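Chromosome partition protein Smc (Pyrococcus furiosus, PDB 3KTA) is an SMC-family ABC-type ATPase that binds and hydrolyses ATP and is probably required for chromosome condensation and partitioning. Local coordinates at residues B[13-18]-B[82-87]; B[36-41]-B[47-52]. All coordinates share one frame; numbering follows the deposited sequence.

Contact 1. Residues B[13-18]-B[82-87]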
ATOM      1  N   PHE B  13      21.489  -0.417  -6.795  1.00 14.59           N
ATOM      2  CA  PHE B  13      21.804  -0.499  -5.379  1.00 15.49           C
ATOM      3  C   PHE B  13      22.369   0.809  -4.805  1.00 14.29           C
ATOM      4  O   PHE B  13      21.945   1.255  -3.733  1.00 14.17           O
ATOM      5  CB  PHE B  13      22.751  -1.659  -5.043  1.00 15.47           C
ATOM      6  CG  PHE B  13      23.187  -1.649  -3.610  1.00 15.46           C
ATOM      7  CD1 PHE B  13      22.332  -2.107  -2.606  1.00 14.03           C
ATOM      8  CD2 PHE B  13      24.420  -1.115  -3.252  1.00 15.31           C
ATOM      9  CE1 PHE B  13      22.723  -2.054  -1.276  1.00 17.44           C
ATOM     10  CE2 PHE B  13      24.821  -1.068  -1.934  1.00 16.89           C
ATOM     11  CZ  PHE B  13      23.974  -1.540  -0.939  1.00 17.20           C
ATOM     12  N   GLU B  14      23.327   1.427  -5.496  1.00 14.73           N
ATOM     13  CA  GLU B  14      23.938   2.634  -4.925  1.00 13.32           C
ATOM     14  C   GLU B  14      22.921   3.758  -4.844  1.00 14.61           C
ATOM     15  O   GLU B  14      22.967   4.558  -3.919  1.00 14.47           O
ATOM     16  CB  GLU B  14      25.175   3.089  -5.707  1.00 16.40           C
ATOM     17  CG  GLU B  14      26.362   2.114  -5.619  1.00 18.80           C
ATOM     18  CD  GLU B  14      26.853   1.879  -4.194  0.90 19.87           C
ATOM     19  OE1 GLU B  14      26.567   2.700  -3.297  0.90 20.00           O
ATOM     20  OE2 GLU B  14      27.542   0.859  -3.966  0.93 20.50           O
ATOM     21  N   ALA B  15      22.014   3.821  -5.813  1.00 16.69           N
ATOM     22  CA  ALA B  15      20.974   4.853  -5.810  1.00 13.77           C
ATOM     23  C   ALA B  15      20.039   4.661  -4.627  1.00 15.19           C
ATOM     24  O   ALA B  15      19.805   5.588  -3.845  1.00 14.42           O
ATOM     25  CB  ALA B  15      20.205   4.833  -7.120  1.00 15.08           C
ATOM     26  N   ILE B  16      19.525   3.445  -4.473  1.00 12.93           N
ATOM     27  CA  ILE B  16      18.642   3.138  -3.347  1.00 11.96           C
ATOM     28  C   ILE B  16      19.337   3.244  -1.976  1.00 12.63           C
ATOM     29  O   ILE B  16      18.741   3.725  -1.008  1.00 13.71           O
ATOM     30  CB  ILE B  16      17.947   1.772  -3.560  1.00 11.44           C
ATOM     31  CG1 ILE B  16      17.032   1.886  -4.785  1.00 14.03           C
ATOM     32  CG2 ILE B  16      17.134   1.385  -2.335  1.00 15.47           C
ATOM     33  CD1 ILE B  16      16.448   0.576  -5.277  1.00 17.07           C
ATOM     34  N   SER B  17      20.598   2.809  -1.899  1.00 10.98           N
ATOM     35  CA  SER B  17      21.376   2.891  -0.672  1.00 14.17           C
ATOM     36  C   SER B  17      21.511   4.338  -0.227  1.00 17.10           C
ATOM     37  O   SER B  17      21.290   4.657   0.948  1.00 12.57           O
ATOM     38  CB  SER B  17      22.759   2.256  -0.888  1.00 15.59           C
ATOM     39  OG  SER B  17      23.540   2.338   0.282  1.00 18.82           O
ATOM     40  N   ARG B  18      21.860   5.218  -1.162  1.00 13.50           N
ATOM     41  CA  ARG B  18      22.039   6.634  -0.811  1.00 14.31           C
ATOM     42  C   ARG B  18      20.690   7.237  -0.408  1.00 13.89           C
ATOM     43  O   ARG B  18      20.589   7.960   0.603  1.00 15.12           O
ATOM     44  CB  ARG B  18      22.668   7.418  -1.959  1.00 15.93           C
ATOM     45  CG  ARG B  18      22.778   8.922  -1.658  1.00 24.48           C
ATOM     46  CD  ARG B  18      23.564   9.661  -2.728  1.00 28.18           C
ATOM     47  N   GLN B  82      11.024   4.047  -3.769  1.00 13.52           N
ATOM     48  CA  GLN B  82      10.074   4.900  -4.477  1.00 12.71           C
ATOM     49  C   GLN B  82      10.790   6.049  -5.171  1.00 13.24           C
ATOM     50  O   GLN B  82      10.434   6.432  -6.285  1.00 12.97           O
ATOM     51  CB  GLN B  82       9.016   5.441  -3.504  1.00 11.03           C
ATOM     52  CG  GLN B  82       7.833   6.136  -4.196  1.00 12.58           C
ATOM     53  CD  GLN B  82       8.089   7.595  -4.477  1.00 13.79           C
ATOM     54  OE1 GLN B  82       8.988   8.218  -3.893  1.00 14.45           O
ATOM     55  NE2 GLN B  82       7.283   8.166  -5.369  1.00 13.08           N
ATOM     56  N   LYS B  83      11.783   6.622  -4.498  1.00 12.04           N
ATOM     57  CA  LYS B  83      12.506   7.768  -5.054  1.00 11.78           C
ATOM     58  C   LYS B  83      13.250   7.359  -6.330  1.00 14.15           C
ATOM     59  O   LYS B  83      13.300   8.124  -7.307  1.00 15.32           O
ATOM     60  CB  LYS B  83      13.469   8.366  -4.018  1.00 15.03           C
ATOM     61  CG  LYS B  83      14.344   9.515  -4.568  1.00 17.02           C
ATOM     62  CD  LYS B  83      15.053  10.265  -3.441  1.00 20.79           C
ATOM     63  CE  LYS B  83      16.019  11.328  -3.988  1.00 25.39           C
ATOM     64  NZ  LYS B  83      17.085  10.701  -4.838  1.00 27.17           N
ATOM     65  N   PHE B  84      13.810   6.150  -6.325  1.00 12.11           N
ATOM     66  CA  PHE B  84      14.552   5.653  -7.479  1.00 13.27           C
ATOM     67  C   PHE B  84      13.637   5.242  -8.627  1.00 16.67           C
ATOM     68  O   PHE B  84      13.925   5.521  -9.798  1.00 16.70           O
ATOM     69  CB  PHE B  84      15.415   4.459  -7.082  1.00 14.10           C
ATOM     70  CG  PHE B  84      16.089   3.804  -8.251  1.00 14.98           C
ATOM     71  CD1 PHE B  84      17.174   4.409  -8.867  1.00 19.09           C
ATOM     72  CD2 PHE B  84      15.616   2.603  -8.746  1.00 19.71           C
ATOM     73  CE1 PHE B  84      17.790   3.810  -9.955  1.00 19.50           C
ATOM     74  CE2 PHE B  84      16.228   1.994  -9.834  1.00 21.10           C
ATOM     75  CZ  PHE B  84      17.315   2.605 -10.434  1.00 19.82           C
ATOM     76  N   LYS B  85      12.547   4.558  -8.289  1.00 14.47           N
ATOM     77  CA  LYS B  85      11.604   4.086  -9.281  1.00 14.83           C
ATOM     78  C   LYS B  85      10.173   4.205  -8.752  1.00 12.92           C
ATOM     79  O   LYS B  85       9.668   3.297  -8.107  1.00 16.59           O
ATOM     80  CB  LYS B  85      11.902   2.626  -9.639  1.00 18.09           C
ATOM     81  CG  LYS B  85      10.980   2.059 -10.705  1.00 21.93           C
ATOM     82  CD  LYS B  85      11.299   0.605 -11.029  1.00 26.89           C
ATOM     83  N   PRO B  86       9.513   5.332  -9.019  1.00 13.66           N
ATOM     84  CA  PRO B  86       8.193   5.535  -8.417  1.00 13.87           C
ATOM     85  C   PRO B  86       7.193   4.498  -8.919  1.00 15.28           C
ATOM     86  O   PRO B  86       7.028   4.373 -10.137  1.00 16.87           O
ATOM     87  CB  PRO B  86       7.789   6.923  -8.916  1.00 14.45           C
ATOM     88  CG  PRO B  86       9.089   7.622  -9.179  1.00 19.04           C
ATOM     89  CD  PRO B  86      10.066   6.560  -9.617  1.00 16.12           C
ATOM     90  N   ALA B  87       6.545   3.771  -8.015  1.00 13.54           N
ATOM     91  CA  ALA B  87       5.509   2.822  -8.416  1.00 14.33           C
ATOM     92  C   ALA B  87       4.247   3.590  -8.781  1.00 14.92           C
ATOM     93  O   ALA B  87       4.067   4.728  -8.354  1.00 15.38           O
ATOM     94  CB  ALA B  87       5.227   1.833  -7.309  1.00 16.94           C
TER
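Phe84 packs its ring on Ala15 and Ile16 and gives up more surface to the contact than either of them. The methyl of Ala15 meets the ring obliquely at CD1. Its CB lies 3.5 Å from CD1 of Phe84 and 3.9 Å from CE1. Ile16 arrives nearer the root of the ring, with CG1 3.8 Å from CB of Phe84. Its terminal CD1 reaches on to the other ortho carbon, 4.1 Å from CD2 of Phe84. The two ortho carbons of one ring are thus shared between neighbouring residues of the facing helix. Ile16 CG1 also comes in obliquely, and the side chains of Ile16 and Phe84 cross at about a right angle. With CG1 beside its backbone N (chi1 -65°) and the chain then extended, Ile16 sends CD1 across to the ring.

This is helix-to-helix packing within the C-terminal part of the SMC head, an ABC-type ATPase domain. It joins helix 4-27 to the last turn of helix 67-84, and the hairpin of strands 32-37 and 48-53 lies between these helices in sequence. No hydrogen bond spans the two segments. Phe84 also touches Thr12 and Asn19 on helix 4-27. Ile166 of the other chain packs on Phe84. Directly after Phe84 the backbone leaves helical geometry at Lys85.

Contact 2. Residues B[36-41]-B[47-52]; sequences ILENPE and GLEIEA
Glu38 and Gly47 hold each other by two hydrogen bonds where the two hairpin strands run into their connecting loop. One is backbone to backbone: Glu38 N donates to Gly47 O at 2.9 Å, almost straight at 176°. The other uses the side chain. Gly47 N gives its hydrogen to Glu38 OE1 at 2.8 Å, reaching that oxygen from above the carboxylate plane. Because CG stands beside the backbone N (chi1 -73°) and the chain runs extended from there, the carboxylate lies over the Gly47 backbone. Its other oxygen, OE2, is 4.0 Å from CG of Glu49.

Next along the ladder, Ile36 and Glu49 form an antiparallel hydrogen-bonded pair. Glu49 N donates to Ile36 O at 2.8 Å, and Ile36 N donates back to Glu49 O at 2.9 Å. Leu37 and Leu48 are the non-hydrogen-bonded pair between. These bonds define the beta hairpin of strands 32-37 and 48-53 in the SMC head domain.

The two faces differ. On one, CD1 of Ile36 touches CB of Glu51 at 3.7 Å, and the Glu51 carboxylate forms a salt bridge with Arg34. On the other, Leu37 and Leu48 pack against helix 4-27.

Further out, water 1 accepts from Asn39 N and donates to Gly47 O, so this carbonyl has two partners. Asn39 OD1 accepts from Asp42 N inside the connecting loop. The bent side chain of Glu49 returns OE1 to Ile50 N at 3.0 Å. Pro156 of the other chain packs on Glu38 and Glu49, and Arg159 NH1 of that chain hydrogen-bonds Leu48 O.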
ATOM      1  N   ILE B  36      23.656  -2.575   3.430  1.00 20.13           N
ATOM      2  CA  ILE B  36      24.939  -3.249   3.267  1.00 22.80           C
ATOM      3  C   ILE B  36      24.756  -4.536   2.482  1.00 23.17           C
ATOM      4  O   ILE B  36      23.923  -5.354   2.841  1.00 21.28           O
ATOM      5  CB  ILE B  36      25.521  -3.605   4.641  1.00 25.33           C
ATOM      6  CG1 ILE B  36      25.596  -2.357   5.524  1.00 22.43           C
ATOM      7  CG2 ILE B  36      26.890  -4.266   4.499  1.00 27.34           C
ATOM      8  CD1 ILE B  36      25.926  -2.653   6.964  1.00 27.83           C
ATOM      9  N   LEU B  37      25.510  -4.711   1.402  1.00 20.41           N
ATOM     10  CA  LEU B  37      25.505  -5.990   0.688  1.00 24.86           C
ATOM     11  C   LEU B  37      26.349  -6.985   1.475  1.00 25.90           C
ATOM     12  O   LEU B  37      27.484  -6.686   1.835  1.00 25.89           O
ATOM     13  CB  LEU B  37      26.055  -5.826  -0.728  1.00 19.42           C
ATOM     14  CG  LEU B  37      25.162  -5.032  -1.692  1.00 22.70           C
ATOM     15  CD1 LEU B  37      25.872  -4.708  -2.996  1.00 24.08           C
ATOM     16  CD2 LEU B  37      23.862  -5.793  -1.964  1.00 20.34           C
ATOM     17  N   GLU B  38      25.784  -8.156   1.765  1.00 22.57           N
ATOM     18  CA  GLU B  38      26.499  -9.169   2.537  1.00 27.34           C
ATOM     19  C   GLU B  38      27.753  -9.605   1.801  1.00 26.52           C
ATOM     20  O   GLU B  38      28.764  -9.973   2.418  1.00 26.52           O
ATOM     21  CB  GLU B  38      25.603 -10.380   2.786  1.00 26.37           C
ATOM     22  CG  GLU B  38      24.503 -10.136   3.798  1.00 27.35           C
ATOM     23  CD  GLU B  38      23.751 -11.402   4.138  0.60 26.21           C
ATOM     24  OE1 GLU B  38      23.842 -12.371   3.355  0.67 25.34           O
ATOM     25  OE2 GLU B  38      23.075 -11.429   5.186  0.73 28.12           O
ATOM     26  N   ASN B  39      27.678  -9.556   0.475  1.00 23.85           N
ATOM     27  CA  ASN B  39      28.795  -9.930  -0.375  1.00 26.00           C
ATOM     28  C   ASN B  39      28.984  -8.909  -1.496  1.00 23.29           C
ATOM     29  O   ASN B  39      28.471  -9.073  -2.596  1.00 25.78           O
ATOM     30  CB  ASN B  39      28.564 -11.330  -0.961  1.00 24.81           C
ATOM     31  CG  ASN B  39      29.825 -11.936  -1.535  1.00 29.47           C
ATOM     32  OD1 ASN B  39      30.570 -11.278  -2.261  1.00 31.45           O
ATOM     33  ND2 ASN B  39      30.069 -13.199  -1.215  1.00 29.90           N
ATOM     34  N   PRO B  40      29.724  -7.828  -1.212  1.00 27.96           N
ATOM     35  CA  PRO B  40      29.955  -6.748  -2.180  1.00 26.77           C
ATOM     36  C   PRO B  40      30.635  -7.185  -3.487  1.00 26.66           C
ATOM     37  O   PRO B  40      30.358  -6.602  -4.533  1.00 29.61           O
ATOM     38  CB  PRO B  40      30.852  -5.772  -1.410  1.00 28.85           C
ATOM     39  CG  PRO B  40      30.609  -6.058   0.012  1.00 29.77           C
ATOM     40  CD  PRO B  40      30.296  -7.523   0.108  1.00 24.14           C
ATOM     41  N   GLU B  41      31.499  -8.196  -3.429  1.00 28.67           N
ATOM     42  CA  GLU B  41      32.185  -8.697  -4.623  1.00 30.88           C
ATOM     43  C   GLU B  41      31.217  -9.380  -5.602  1.00 29.65           C
ATOM     44  O   GLU B  41      31.257  -9.143  -6.819  1.00 30.85           O
ATOM     45  CB  GLU B  41      33.301  -9.663  -4.210  1.00 33.14           C
ATOM     46  N   GLY B  47      22.927 -11.586   0.814  1.00 23.16           N
ATOM     47  CA  GLY B  47      21.729 -10.801   1.068  1.00 23.83           C
ATOM     48  C   GLY B  47      21.994  -9.308   1.169  1.00 23.32           C
ATOM     49  O   GLY B  47      23.088  -8.822   0.890  1.00 21.91           O
ATOM     50  N   LEU B  48      20.972  -8.572   1.578  1.00 22.89           N
ATOM     51  CA  LEU B  48      21.105  -7.135   1.743  1.00 21.37           C
ATOM     52  C   LEU B  48      20.656  -6.797   3.157  1.00 22.50           C
ATOM     53  O   LEU B  48      19.498  -7.032   3.531  1.00 22.78           O
ATOM     54  CB  LEU B  48      20.282  -6.410   0.669  1.00 21.13           C
ATOM     55  CG  LEU B  48      20.396  -4.890   0.517  1.00 22.89           C
ATOM     56  CD1 LEU B  48      19.835  -4.464  -0.827  1.00 23.36           C
ATOM     57  CD2 LEU B  48      19.679  -4.178   1.646  1.00 23.68           C
ATOM     58  N   GLU B  49      21.582  -6.282   3.959  1.00 21.96           N
ATOM     59  CA  GLU B  49      21.308  -6.041   5.369  1.00 22.18           C
ATOM     60  C   GLU B  49      20.994  -4.583   5.624  1.00 20.15           C
ATOM     61  O   GLU B  49      21.364  -3.725   4.842  1.00 20.99           O
ATOM     62  CB  GLU B  49      22.496  -6.462   6.238  1.00 27.76           C
ATOM     63  CG  GLU B  49      22.347  -7.841   6.882  1.00 33.65           C
ATOM     64  CD  GLU B  49      21.406  -7.845   8.083  0.36 30.32           C
ATOM     65  OE1 GLU B  49      20.472  -7.012   8.142  0.75 29.77           O
ATOM     66  OE2 GLU B  49      21.604  -8.695   8.974  0.63 35.02           O
ATOM     67  N   ILE B  50      20.306  -4.318   6.726  1.00 22.88           N
ATOM     68  CA  ILE B  50      20.081  -2.955   7.184  1.00 21.85           C
ATOM     69  C   ILE B  50      20.826  -2.780   8.490  1.00 25.75           C
ATOM     70  O   ILE B  50      20.725  -3.622   9.379  1.00 24.43           O
ATOM     71  CB  ILE B  50      18.578  -2.689   7.424  1.00 21.52           C
ATOM     72  CG1 ILE B  50      17.811  -2.793   6.107  1.00 23.11           C
ATOM     73  CG2 ILE B  50      18.366  -1.314   8.067  1.00 22.31           C
ATOM     74  CD1 ILE B  50      16.308  -2.686   6.252  1.00 27.93           C
ATOM     75  N   GLU B  51      21.595  -1.704   8.594  1.00 20.77           N
ATOM     76  CA  GLU B  51      22.254  -1.340   9.840  1.00 23.23           C
ATOM     77  C   GLU B  51      21.855   0.073  10.245  1.00 24.56           C
ATOM     78  O   GLU B  51      22.148   1.040   9.539  1.00 22.36           O
ATOM     79  CB  GLU B  51      23.775  -1.447   9.694  1.00 25.92           C
ATOM     80  CG  GLU B  51      24.548  -0.856  10.850  1.00 30.95           C
ATOM     81  CD  GLU B  51      26.019  -0.709  10.537  0.39 30.56           C
ATOM     82  OE1 GLU B  51      26.471   0.437  10.310  0.94 31.64           O
ATOM     83  OE2 GLU B  51      26.716  -1.745  10.506  0.84 33.42           O
ATOM     84  N   ALA B  52      21.198   0.198  11.393  1.00 22.71           N
ATOM     85  CA  ALA B  52      20.680   1.494  11.802  1.00 21.75           C
ATOM     86  C   ALA B  52      21.223   1.975  13.151  1.00 23.44           C
ATOM     87  O   ALA B  52      21.436   1.192  14.076  1.00 26.49           O
ATOM     88  CB  ALA B  52      19.155   1.469  11.815  1.00 22.93           C
TER
HETATM   89  O   HOH W   1      25.155  -9.544  -1.015  1.00 19.79           O

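Phe13 bridges the two contacts, whose centres are about 16 Å apart. It belongs to the 13-18 segment of contact 1 but points away from Phe84. Its ring meets the hairpin instead: CZ is 3.8 Å from Leu37 CG, and CE1 is 3.8 Å from Leu48 CD1. Helix 4-27 therefore packs on helix 67-84 and also on the leucine-bearing face of contact 2. In sequence, contact 2 is nested inside the loop closed by contact 1. Ile163 of the other chain reaches both, touching Ile16 and Leu48. Neither contact includes a residue of the AP5A pocket, which in this chain comprises Glu94, Met141, His171, Gly172 and Asn173.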